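Local coordinates for protein molybdopterin synthase catalytic subunit (Helicobacter pylori, PDB 3RPF) that probably converts precursor Z into molybdopterin by building in two sulfur atoms delivered by the small sulfur-carrier subunit MoaD, at residues L57-W65 with N110-I121; L72-H80 with F92-N103. One frame throughout, in Å; residues are numbered along the deposited sequence.

Interaction 1 (L57-W65 with N110-I121); sequences LLKTWFEKW and NFIEDFKHNAPI. With EDO (1,2-ethanediol), chain F.
Trp61, Phe62 and Trp65 of helix 55-71 meet Phe111 and Asp114 of helix 101-118 in an antiparallel helix pair of the MoaE fold. The axes of the two short segments cross at 160° and come no nearer than 11.9 Å, a wide spacing filled by large rings. Trp61 is a knob set among Phe111, Asp114, Phe115 and Asn118. Its CG stands anti to the backbone N, and the far end of the indole reaches the other helix, where CH2 lies 3.4 Å from Phe115 CA. Ala119 CB lies over one face of this indole, and Trp65 CD1 lies over the opposite face.

Phe111 turns its edge to the face of the Trp65 five-membered ring, with planes at 82°. Its CA also sits over the Trp65 six-membered ring as a CH-pi contact. Phe111 CZ comes to the edge of the Phe62 ring, 3.5 Å from CE1. Trp61, Phe62, Trp65 and Phe111 form one aromatic cluster. Phe111 also packs on Leu76, and Phe62 on Met78, both of strand 74-82.

Past helix 101-118, Pro120 is the centre of an inverse gamma turn. Pro120 CG rests 3.8 Å from Leu57 CG and 3.9 Å from Leu58 CB. An ethanediol molecule, probably from the crystallisation liquor, donates from O2 to Asn118 O and touches Trp61 CD1.

The polar fastening is at Asp114. Trp65 NE1 donates to Asp114 OD2 at 2.7 Å, nearly straight at 170°; OD2 lies in the indole plane but is met from above the carboxylate plane, and Trp61 NE1 adds a weak bond to this same oxygen.

Interaction 2 (L72-H80 with F92-N103); sequences LGVVLKMAH and FLCVSMGKNRKN. With SO4 (sulfate ion), chain E.
Strands 74-80 and 92-98 run antiparallel as neighbours in the mixed sheet of the MoaE fold. Val75 with Met97, Lys77 with Val95 and Ala79 with Leu93 are hydrogen-bonded pairs, each joined by two N-H to O bonds. Val75 N to Met97 O, at 2.9 Å, is one of them. Leu76 with Ser96, Met78 with Cys94 and His80 with Phe92 alternate with them as non-hydrogen-bonded pairs.

On the face with Val75, Met97 (selenomethionine) lies alongside Val75, pointing the same way, and its CE reaches Val75 CG1 at 3.7 Å. On the other face, Met78, also selenomethionine, has a chain bent at chi3 (-76°). This brings its CE to the edge of the Phe92 ring, 3.8 Å from CE1. His80 CD2 packs 3.7 Å from Phe92 CD1. Beyond the strands, Asn103 ND2 donates to Leu72 O at 3.3 Å, on a carbonyl lone pair.

Asn100 and Arg101, substrate-binding by similarity, hold a sulfate probably from the crystallisation liquor. Asn100 ND2 and Arg101 N both reach O1. Arg101 NH2 meets O4 at 3.0 Å, in the guanidinium plane.

Helix 14-27 packs on the face of Val75 and Met97, where Lys77 NZ pairs with Glu24. Helix 101-118 covers Val74, Leu76 and Met78 on the other. Strands 5-9 and 32-39 flank the pair, and His80 NE2 forms a hydrogen bond with Gly74 N of the Molybdopterin converting factor chain.

How the interactions relate
The centres of interactions 1 and 2 lie about 14 Å apart, and the two contacts touch. Helix 55-71 leads straight into strand 74-82, and strand 90-98 is followed by helix 101-118. Interaction 2 therefore falls between the two halves of interaction 1 along the chain. The helix pair lies on one face of the mixed sheet: Phe62 CE1 meets Met78 CG at 3.5 Å. Helix 101-118 serves both contacts: Asn100 precedes its first turn and Arg101 lies in it, while Lys116 lies near its other end. All three bind substrate by similarity, which is consistent with this helix helping to frame the active site near the interface with the second MoaE subunit.

Interaction 1 (L57-W65 with N110-I121)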
loop_
_atom_site.group_PDB
_atom_site.type_symbol
_atom_site.label_atom_id
_atom_site.label_comp_id
_atom_site.label_asym_id
_atom_site.label_seq_id
_atom_site.Cartn_x
_atom_site.Cartn_y
_atom_site.Cartn_z
ATOM N N LEU A 57 8.161 16.258 18.345
ATOM C CA LEU A 57 7.309 16.795 17.287
ATOM C C LEU A 57 6.816 15.663 16.400
ATOM O O LEU A 57 5.661 15.660 15.978
ATOM C CB LEU A 57 8.050 17.858 16.467
ATOM C CG LEU A 57 7.303 18.386 15.236
ATOM C CD1 LEU A 57 5.924 18.908 15.599
ATOM C CD2 LEU A 57 8.142 19.465 14.561
ATOM N N LEU A 58 7.672 14.684 16.133
ATOM C CA LEU A 58 7.221 13.512 15.375
ATOM C C LEU A 58 6.015 12.857 16.057
ATOM O O LEU A 58 5.019 12.520 15.397
ATOM C CB LEU A 58 8.360 12.503 15.197
ATOM C CG LEU A 58 7.876 11.222 14.511
ATOM C CD1 LEU A 58 7.350 11.576 13.138
ATOM C CD2 LEU A 58 9.002 10.211 14.423
ATOM N N LYS A 59 6.083 12.708 17.377
ATOM C CA LYS A 59 4.996 12.077 18.124
ATOM C C LYS A 59 3.675 12.810 17.943
ATOM O O LYS A 59 2.632 12.194 17.680
ATOM C CB LYS A 59 5.340 11.997 19.617
ATOM N N THR A 60 3.705 14.126 18.092
ATOM C CA THR A 60 2.472 14.912 18.011
ATOM C C THR A 60 1.955 14.956 16.580
ATOM O O THR A 60 0.765 14.708 16.332
ATOM C CB THR A 60 2.675 16.340 18.556
ATOM O OG1 THR A 60 3.664 17.021 17.777
ATOM C CG2 THR A 60 3.123 16.290 20.015
ATOM N N TRP A 61 2.841 15.262 15.637
ATOM C CA TRP A 61 2.481 15.193 14.218
ATOM C C TRP A 61 1.792 13.869 13.875
ATOM O O TRP A 61 0.729 13.843 13.234
ATOM C CB TRP A 61 3.734 15.374 13.328
ATOM C CG TRP A 61 3.423 15.278 11.848
ATOM C CD1 TRP A 61 2.921 16.268 11.043
ATOM C CD2 TRP A 61 3.576 14.120 11.006
ATOM N NE1 TRP A 61 2.768 15.799 9.752
ATOM C CE2 TRP A 61 3.156 14.483 9.706
ATOM C CE3 TRP A 61 4.023 12.815 11.227
ATOM C CZ2 TRP A 61 3.162 13.583 8.635
ATOM C CZ3 TRP A 61 4.034 11.916 10.155
ATOM C CH2 TRP A 61 3.611 12.309 8.879
ATOM N N PHE A 62 2.394 12.758 14.284
ATOM C CA PHE A 62 1.825 11.481 13.905
ATOM C C PHE A 62 0.512 11.244 14.641
ATOM O O PHE A 62 -0.408 10.645 14.091
ATOM C CB PHE A 62 2.781 10.313 14.129
ATOM C CG PHE A 62 2.190 8.987 13.704
ATOM C CD1 PHE A 62 2.100 8.663 12.363
ATOM C CD2 PHE A 62 1.658 8.105 14.638
ATOM C CE1 PHE A 62 1.523 7.461 11.948
ATOM C CE2 PHE A 62 1.080 6.896 14.229
ATOM C CZ PHE A 62 1.015 6.581 12.885
ATOM N N GLU A 63 0.408 11.719 15.878
ATOM C CA GLU A 63 -0.805 11.434 16.655
ATOM C C GLU A 63 -2.029 12.036 15.976
ATOM O O GLU A 63 -3.134 11.476 16.052
ATOM C CB GLU A 63 -0.670 11.910 18.106
ATOM C CG GLU A 63 -1.290 10.949 19.129
ATOM C CD GLU A 63 -0.522 9.637 19.246
ATOM O OE1 GLU A 63 0.632 9.581 18.766
ATOM O OE2 GLU A 63 -1.066 8.664 19.819
ATOM N N LYS A 64 -1.845 13.167 15.295
ATOM C CA LYS A 64 -2.949 13.756 14.529
ATOM C C LYS A 64 -3.373 12.848 13.376
ATOM O O LYS A 64 -4.558 12.716 13.095
ATOM C CB LYS A 64 -2.584 15.142 14.002
ATOM N N TRP A 65 -2.412 12.229 12.702
ATOM C CA TRP A 65 -2.748 11.311 11.620
ATOM C C TRP A 65 -3.412 10.052 12.165
ATOM O O TRP A 65 -4.409 9.571 11.610
ATOM C CB TRP A 65 -1.499 10.929 10.818
ATOM C CG TRP A 65 -1.257 11.796 9.608
ATOM C CD1 TRP A 65 -0.253 12.718 9.442
ATOM C CD2 TRP A 65 -2.031 11.825 8.406
ATOM N NE1 TRP A 65 -0.359 13.312 8.204
ATOM C CE2 TRP A 65 -1.438 12.781 7.552
ATOM C CE3 TRP A 65 -3.160 11.122 7.958
ATOM C CZ2 TRP A 65 -1.946 13.053 6.277
ATOM C CZ3 TRP A 65 -3.656 11.398 6.695
ATOM C CH2 TRP A 65 -3.052 12.354 5.870
ATOM N N ASN A 110 -2.457 9.120 1.330
ATOM C CA ASN A 110 -2.363 10.477 1.858
ATOM C C ASN A 110 -1.307 10.591 2.954
ATOM O O ASN A 110 -0.537 11.552 2.994
ATOM C CB ASN A 110 -3.724 10.947 2.376
ATOM C CG ASN A 110 -4.736 11.158 1.259
ATOM O OD1 ASN A 110 -4.369 11.363 0.104
ATOM N ND2 ASN A 110 -6.017 11.113 1.604
ATOM N N PHE A 111 -1.263 9.608 3.841
ATOM C CA PHE A 111 -0.262 9.626 4.905
ATOM C C PHE A 111 1.162 9.599 4.374
ATOM O O PHE A 111 1.998 10.414 4.771
ATOM C CB PHE A 111 -0.436 8.446 5.854
ATOM C CG PHE A 111 0.675 8.327 6.867
ATOM C CD1 PHE A 111 0.772 9.244 7.903
ATOM C CD2 PHE A 111 1.609 7.315 6.786
ATOM C CE1 PHE A 111 1.775 9.157 8.843
ATOM C CE2 PHE A 111 2.632 7.222 7.728
ATOM C CZ PHE A 111 2.707 8.154 8.760
ATOM N N ILE A 112 1.453 8.651 3.489
ATOM C CA ILE A 112 2.826 8.483 3.017
ATOM C C ILE A 112 3.341 9.755 2.358
ATOM O O ILE A 112 4.497 10.137 2.551
ATOM C CB ILE A 112 2.965 7.264 2.062
ATOM C CG1 ILE A 112 2.565 5.987 2.797
ATOM C CG2 ILE A 112 4.406 7.147 1.558
ATOM C CD1 ILE A 112 2.524 4.743 1.904
ATOM N N GLU A 113 2.477 10.423 1.598
ATOM C CA GLU A 113 2.858 11.660 0.913
ATOM C C GLU A 113 3.103 12.779 1.926
ATOM O O GLU A 113 4.088 13.508 1.826
ATOM C CB GLU A 113 1.772 12.069 -0.088
ATOM C CG GLU A 113 1.990 13.422 -0.787
ATOM C CD GLU A 113 3.142 13.417 -1.789
ATOM O OE1 GLU A 113 3.907 12.427 -1.832
ATOM O OE2 GLU A 113 3.287 14.411 -2.538
ATOM N N ASP A 114 2.218 12.904 2.908
ATOM C CA ASP A 114 2.399 13.914 3.949
ATOM C C ASP A 114 3.663 13.635 4.745
ATOM O O ASP A 114 4.422 14.554 5.069
ATOM C CB ASP A 114 1.194 13.954 4.878
ATOM C CG ASP A 114 1.134 15.243 5.688
ATOM O OD1 ASP A 114 1.038 16.314 5.059
ATOM O OD2 ASP A 114 1.183 15.194 6.935
ATOM N N PHE A 115 3.884 12.366 5.060
ATOM C CA PHE A 115 5.061 11.955 5.808
ATOM C C PHE A 115 6.350 12.394 5.109
ATOM O O PHE A 115 7.221 13.026 5.713
ATOM C CB PHE A 115 5.057 10.439 6.003
ATOM C CG PHE A 115 6.310 9.913 6.655
ATOM C CD1 PHE A 115 6.392 9.805 8.025
ATOM C CD2 PHE A 115 7.405 9.543 5.892
ATOM C CE1 PHE A 115 7.543 9.337 8.637
ATOM C CE2 PHE A 115 8.564 9.072 6.500
ATOM C CZ PHE A 115 8.623 8.972 7.876
ATOM N N LYS A 116 6.477 12.064 3.832
ATOM C CA LYS A 116 7.684 12.416 3.097
ATOM C C LYS A 116 8.018 13.899 3.227
ATOM O O LYS A 116 9.183 14.259 3.337
ATOM C CB LYS A 116 7.532 12.055 1.620
ATOM N N HIS A 117 6.995 14.753 3.204
ATOM C CA HIS A 117 7.208 16.200 3.120
ATOM C C HIS A 117 7.205 16.916 4.472
ATOM O O HIS A 117 7.603 18.082 4.555
ATOM C CB HIS A 117 6.151 16.855 2.217
ATOM C CG HIS A 117 6.245 16.462 0.773
ATOM N ND1 HIS A 117 5.204 16.643 -0.114
ATOM C CD2 HIS A 117 7.252 15.902 0.060
ATOM C CE1 HIS A 117 5.565 16.210 -1.307
ATOM N NE2 HIS A 117 6.803 15.756 -1.231
ATOM N N ASN A 118 6.776 16.239 5.532
ATOM C CA ASN A 118 6.497 16.951 6.777
ATOM C C ASN A 118 7.000 16.310 8.064
ATOM O O ASN A 118 7.063 16.967 9.101
ATOM C CB ASN A 118 5.001 17.223 6.905
ATOM C CG ASN A 118 4.505 18.212 5.879
ATOM O OD1 ASN A 118 4.783 19.408 5.973
ATOM N ND2 ASN A 118 3.764 17.720 4.888
ATOM N N ALA A 119 7.345 15.034 8.023
ATOM C CA ALA A 119 7.802 14.397 9.247
ATOM C C ALA A 119 9.156 14.994 9.551
ATOM O O ALA A 119 9.996 15.119 8.662
ATOM C CB ALA A 119 7.893 12.891 9.094
ATOM N N PRO A 120 9.353 15.410 10.807
ATOM C CA PRO A 120 10.615 16.036 11.223
ATOM C C PRO A 120 11.684 14.968 11.374
ATOM O O PRO A 120 11.955 14.513 12.485
ATOM C CB PRO A 120 10.263 16.661 12.569
ATOM C CG PRO A 120 9.163 15.762 13.126
ATOM C CD PRO A 120 8.379 15.300 11.913
ATOM N N ILE A 121 12.243 14.539 10.243
ATOM C CA ILE A 121 13.288 13.522 10.213
ATOM C C ILE A 121 14.353 13.941 9.205
ATOM O O ILE A 121 14.014 14.438 8.127
ATOM C CB ILE A 121 12.728 12.151 9.805
ATOM C CG1 ILE A 121 11.687 11.663 10.826
ATOM C CG2 ILE A 121 13.859 11.149 9.649
ATOM C CD1 ILE A 121 11.011 10.323 10.435
HETATM C C1 EDO F . 4.957 18.807 11.828
HETATM O O1 EDO F . 4.007 19.878 11.706
HETATM C C2 EDO F . 6.233 19.133 11.049
HETATM O O2 EDO F . 5.914 19.502 9.698
#

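Interaction 2 (L72-H80 with F92-N103)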
loop_
_atom_site.group_PDB
_atom_site.type_symbol
_atom_site.label_atom_id
_atom_site.label_comp_id
_atom_site.label_asym_id
_atom_site.label_seq_id
_atom_site.Cartn_x
_atom_site.Cartn_y
_atom_site.Cartn_z
ATOM N N LEU A 72 -12.086 7.382 10.854
ATOM C CA LEU A 72 -12.570 6.740 9.632
ATOM C C LEU A 72 -12.576 5.225 9.746
ATOM O O LEU A 72 -12.768 4.534 8.754
ATOM C CB LEU A 72 -11.717 7.149 8.433
ATOM C CG LEU A 72 -11.789 8.612 8.009
ATOM C CD1 LEU A 72 -10.962 8.829 6.758
ATOM C CD2 LEU A 72 -13.218 9.009 7.760
ATOM N N GLY A 73 -12.350 4.706 10.948
ATOM C CA GLY A 73 -12.390 3.264 11.154
ATOM C C GLY A 73 -11.097 2.573 10.747
ATOM O O GLY A 73 -11.064 1.355 10.588
ATOM N N VAL A 74 -10.028 3.347 10.588
ATOM C CA VAL A 74 -8.741 2.805 10.147
ATOM C C VAL A 74 -7.666 2.911 11.233
ATOM O O VAL A 74 -7.494 3.969 11.837
ATOM C CB VAL A 74 -8.257 3.557 8.898
ATOM C CG1 VAL A 74 -6.826 3.161 8.527
ATOM C CG2 VAL A 74 -9.220 3.295 7.732
ATOM N N VAL A 75 -6.953 1.809 11.474
ATOM C CA VAL A 75 -5.786 1.812 12.345
ATOM C C VAL A 75 -4.539 2.149 11.549
ATOM O O VAL A 75 -4.163 1.431 10.612
ATOM C CB VAL A 75 -5.552 0.460 13.007
ATOM C CG1 VAL A 75 -4.222 0.470 13.768
ATOM C CG2 VAL A 75 -6.696 0.132 13.957
ATOM N N LEU A 76 -3.891 3.240 11.926
ATOM C CA LEU A 76 -2.690 3.671 11.229
ATOM C C LEU A 76 -1.547 3.695 12.221
ATOM O O LEU A 76 -1.616 4.390 13.240
ATOM C CB LEU A 76 -2.914 5.059 10.638
ATOM C CG LEU A 76 -1.743 5.693 9.879
ATOM C CD1 LEU A 76 -1.390 4.888 8.621
ATOM C CD2 LEU A 76 -2.078 7.140 9.515
ATOM N N LYS A 77 -0.502 2.920 11.943
ATOM C CA LYS A 77 0.683 2.905 12.811
ATOM C C LYS A 77 1.939 2.938 11.984
ATOM O O LYS A 77 1.916 2.611 10.786
ATOM C CB LYS A 77 0.681 1.655 13.691
ATOM C CG LYS A 77 -0.552 1.579 14.581
ATOM C CD LYS A 77 -0.533 0.336 15.448
ATOM C CE LYS A 77 -1.708 0.355 16.422
ATOM N NZ LYS A 77 -1.662 -0.800 17.364
HETATM N N MSE A 78 3.041 3.349 12.610
HETATM C CA MSE A 78 4.306 3.406 11.903
HETATM C C MSE A 78 5.488 3.120 12.824
HETATM O O MSE A 78 5.377 3.171 14.066
HETATM C CB MSE A 78 4.482 4.783 11.255
HETATM C CG MSE A 78 4.685 5.906 12.281
HETATM SE SE MSE A 78 5.411 7.533 11.477
HETATM C CE MSE A 78 7.250 6.936 11.285
ATOM N N ALA A 79 6.619 2.810 12.201
ATOM C CA ALA A 79 7.874 2.643 12.910
ATOM C C ALA A 79 8.938 3.240 12.026
ATOM O O ALA A 79 8.818 3.206 10.804
ATOM C CB ALA A 79 8.169 1.177 13.144
ATOM N N HIS A 80 9.986 3.784 12.635
ATOM C CA HIS A 80 11.056 4.388 11.860
ATOM C C HIS A 80 12.366 4.183 12.596
ATOM O O HIS A 80 12.390 4.186 13.829
ATOM C CB HIS A 80 10.788 5.883 11.639
ATOM C CG HIS A 80 11.541 6.464 10.488
ATOM N ND1 HIS A 80 12.913 6.607 10.484
ATOM C CD2 HIS A 80 11.117 6.933 9.282
ATOM C CE1 HIS A 80 13.302 7.129 9.335
ATOM N NE2 HIS A 80 12.229 7.337 8.589
ATOM N N PHE A 92 11.853 2.327 7.563
ATOM C CA PHE A 92 10.545 2.923 7.772
ATOM C C PHE A 92 9.502 1.883 7.392
ATOM O O PHE A 92 9.696 1.125 6.446
ATOM C CB PHE A 92 10.416 4.181 6.896
ATOM C CG PHE A 92 8.995 4.702 6.749
ATOM C CD1 PHE A 92 8.248 5.065 7.864
ATOM C CD2 PHE A 92 8.436 4.880 5.487
ATOM C CE1 PHE A 92 6.956 5.557 7.736
ATOM C CE2 PHE A 92 7.141 5.385 5.340
ATOM C CZ PHE A 92 6.394 5.726 6.475
ATOM N N LEU A 93 8.422 1.831 8.157
ATOM C CA LEU A 93 7.350 0.886 7.889
ATOM C C LEU A 93 6.073 1.509 8.384
ATOM O O LEU A 93 6.045 2.121 9.461
ATOM C CB LEU A 93 7.603 -0.441 8.616
ATOM C CG LEU A 93 6.559 -1.539 8.393
ATOM C CD1 LEU A 93 7.206 -2.916 8.318
ATOM C CD2 LEU A 93 5.530 -1.498 9.494
ATOM N N CYS A 94 5.009 1.395 7.599
ATOM C CA CYS A 94 3.722 1.811 8.109
ATOM C C CYS A 94 2.614 0.921 7.629
ATOM O O CYS A 94 2.738 0.218 6.608
ATOM C CB CYS A 94 3.446 3.276 7.784
ATOM S SG CYS A 94 3.265 3.627 6.047
ATOM N N VAL A 95 1.535 0.916 8.402
ATOM C CA VAL A 95 0.387 0.069 8.094
ATOM C C VAL A 95 -0.867 0.892 8.243
ATOM O O VAL A 95 -0.980 1.724 9.150
ATOM C CB VAL A 95 0.320 -1.136 9.048
ATOM C CG1 VAL A 95 0.238 -0.649 10.503
ATOM C CG2 VAL A 95 -0.858 -2.029 8.710
ATOM N N SER A 96 -1.801 0.669 7.327
ATOM C CA SER A 96 -3.114 1.269 7.390
ATOM C C SER A 96 -4.027 0.090 7.198
ATOM O O SER A 96 -3.941 -0.593 6.161
ATOM C CB SER A 96 -3.286 2.252 6.233
ATOM O OG SER A 96 -4.623 2.728 6.167
HETATM N N MSE A 97 -4.885 -0.187 8.184
HETATM C CA MSE A 97 -5.753 -1.376 8.075
HETATM C C MSE A 97 -7.129 -1.077 8.630
HETATM O O MSE A 97 -7.286 -0.202 9.482
HETATM C CB MSE A 97 -5.134 -2.562 8.825
HETATM C CG MSE A 97 -4.699 -2.200 10.273
HETATM SE SE MSE A 97 -3.793 -3.650 11.230
HETATM C CE MSE A 97 -2.691 -2.600 12.477
ATOM N N GLY A 98 -8.135 -1.789 8.139
ATOM C CA GLY A 98 -9.455 -1.575 8.660
ATOM C C GLY A 98 -10.446 -2.581 8.128
ATOM O O GLY A 98 -10.100 -3.580 7.471
ATOM N N LYS A 99 -11.705 -2.304 8.405
ATOM C CA LYS A 99 -12.763 -3.159 7.943
ATOM C C LYS A 99 -12.813 -3.171 6.422
ATOM O O LYS A 99 -12.822 -4.251 5.823
ATOM C CB LYS A 99 -14.092 -2.693 8.546
ATOM C CG LYS A 99 -15.323 -3.398 7.998
ATOM C CD LYS A 99 -16.548 -3.054 8.863
ATOM C CE LYS A 99 -17.841 -3.181 8.077
ATOM N NZ LYS A 99 -18.964 -3.732 8.900
ATOM N N ASN A 100 -12.822 -1.984 5.809
ATOM C CA ASN A 100 -12.996 -1.837 4.359
ATOM C C ASN A 100 -11.745 -1.293 3.666
ATOM O O ASN A 100 -10.999 -0.519 4.251
ATOM C CB ASN A 100 -14.182 -0.921 4.064
ATOM C CG ASN A 100 -15.509 -1.545 4.452
ATOM O OD1 ASN A 100 -16.133 -1.142 5.436
ATOM N ND2 ASN A 100 -15.946 -2.534 3.679
ATOM N N ARG A 101 -11.513 -1.682 2.416
ATOM C CA ARG A 101 -10.281 -1.256 1.757
ATOM C C ARG A 101 -10.286 0.227 1.389
ATOM O O ARG A 101 -9.238 0.842 1.279
ATOM C CB ARG A 101 -10.003 -2.084 0.496
ATOM C CG ARG A 101 -10.579 -1.466 -0.761
ATOM C CD ARG A 101 -10.204 -2.255 -2.014
ATOM N NE ARG A 101 -10.682 -1.579 -3.217
ATOM C CZ ARG A 101 -11.945 -1.611 -3.633
ATOM N NH1 ARG A 101 -12.302 -0.970 -4.740
ATOM N NH2 ARG A 101 -12.858 -2.286 -2.944
ATOM N N LYS A 102 -11.460 0.802 1.172
ATOM C CA LYS A 102 -11.503 2.134 0.578
ATOM C C LYS A 102 -10.838 3.199 1.455
ATOM O O LYS A 102 -9.904 3.881 1.007
ATOM C CB LYS A 102 -12.930 2.518 0.177
ATOM C CG LYS A 102 -13.178 4.022 0.032
ATOM C CD LYS A 102 -14.650 4.304 -0.307
ATOM C CE LYS A 102 -15.106 5.665 0.216
ATOM N NZ LYS A 102 -15.336 5.677 1.697
ATOM N N ASN A 103 -11.285 3.345 2.697
ATOM C CA ASN A 103 -10.655 4.337 3.577
ATOM C C ASN A 103 -9.217 3.976 3.909
ATOM O O ASN A 103 -8.369 4.855 4.041
ATOM C CB ASN A 103 -11.441 4.533 4.876
ATOM C CG ASN A 103 -12.850 5.027 4.639
ATOM O OD1 ASN A 103 -13.179 5.510 3.556
ATOM N ND2 ASN A 103 -13.692 4.914 5.659
HETATM S S SO4 E . -13.546 -4.295 0.624
HETATM O O1 SO4 E . -14.105 -3.006 1.021
HETATM O O2 SO4 E . -12.603 -4.770 1.634
HETATM O O3 SO4 E . -14.645 -5.245 0.490
HETATM O O4 SO4 E . -12.837 -4.178 -0.648
HETATM O O HOH W 1 -12.980 2.383 7.229
#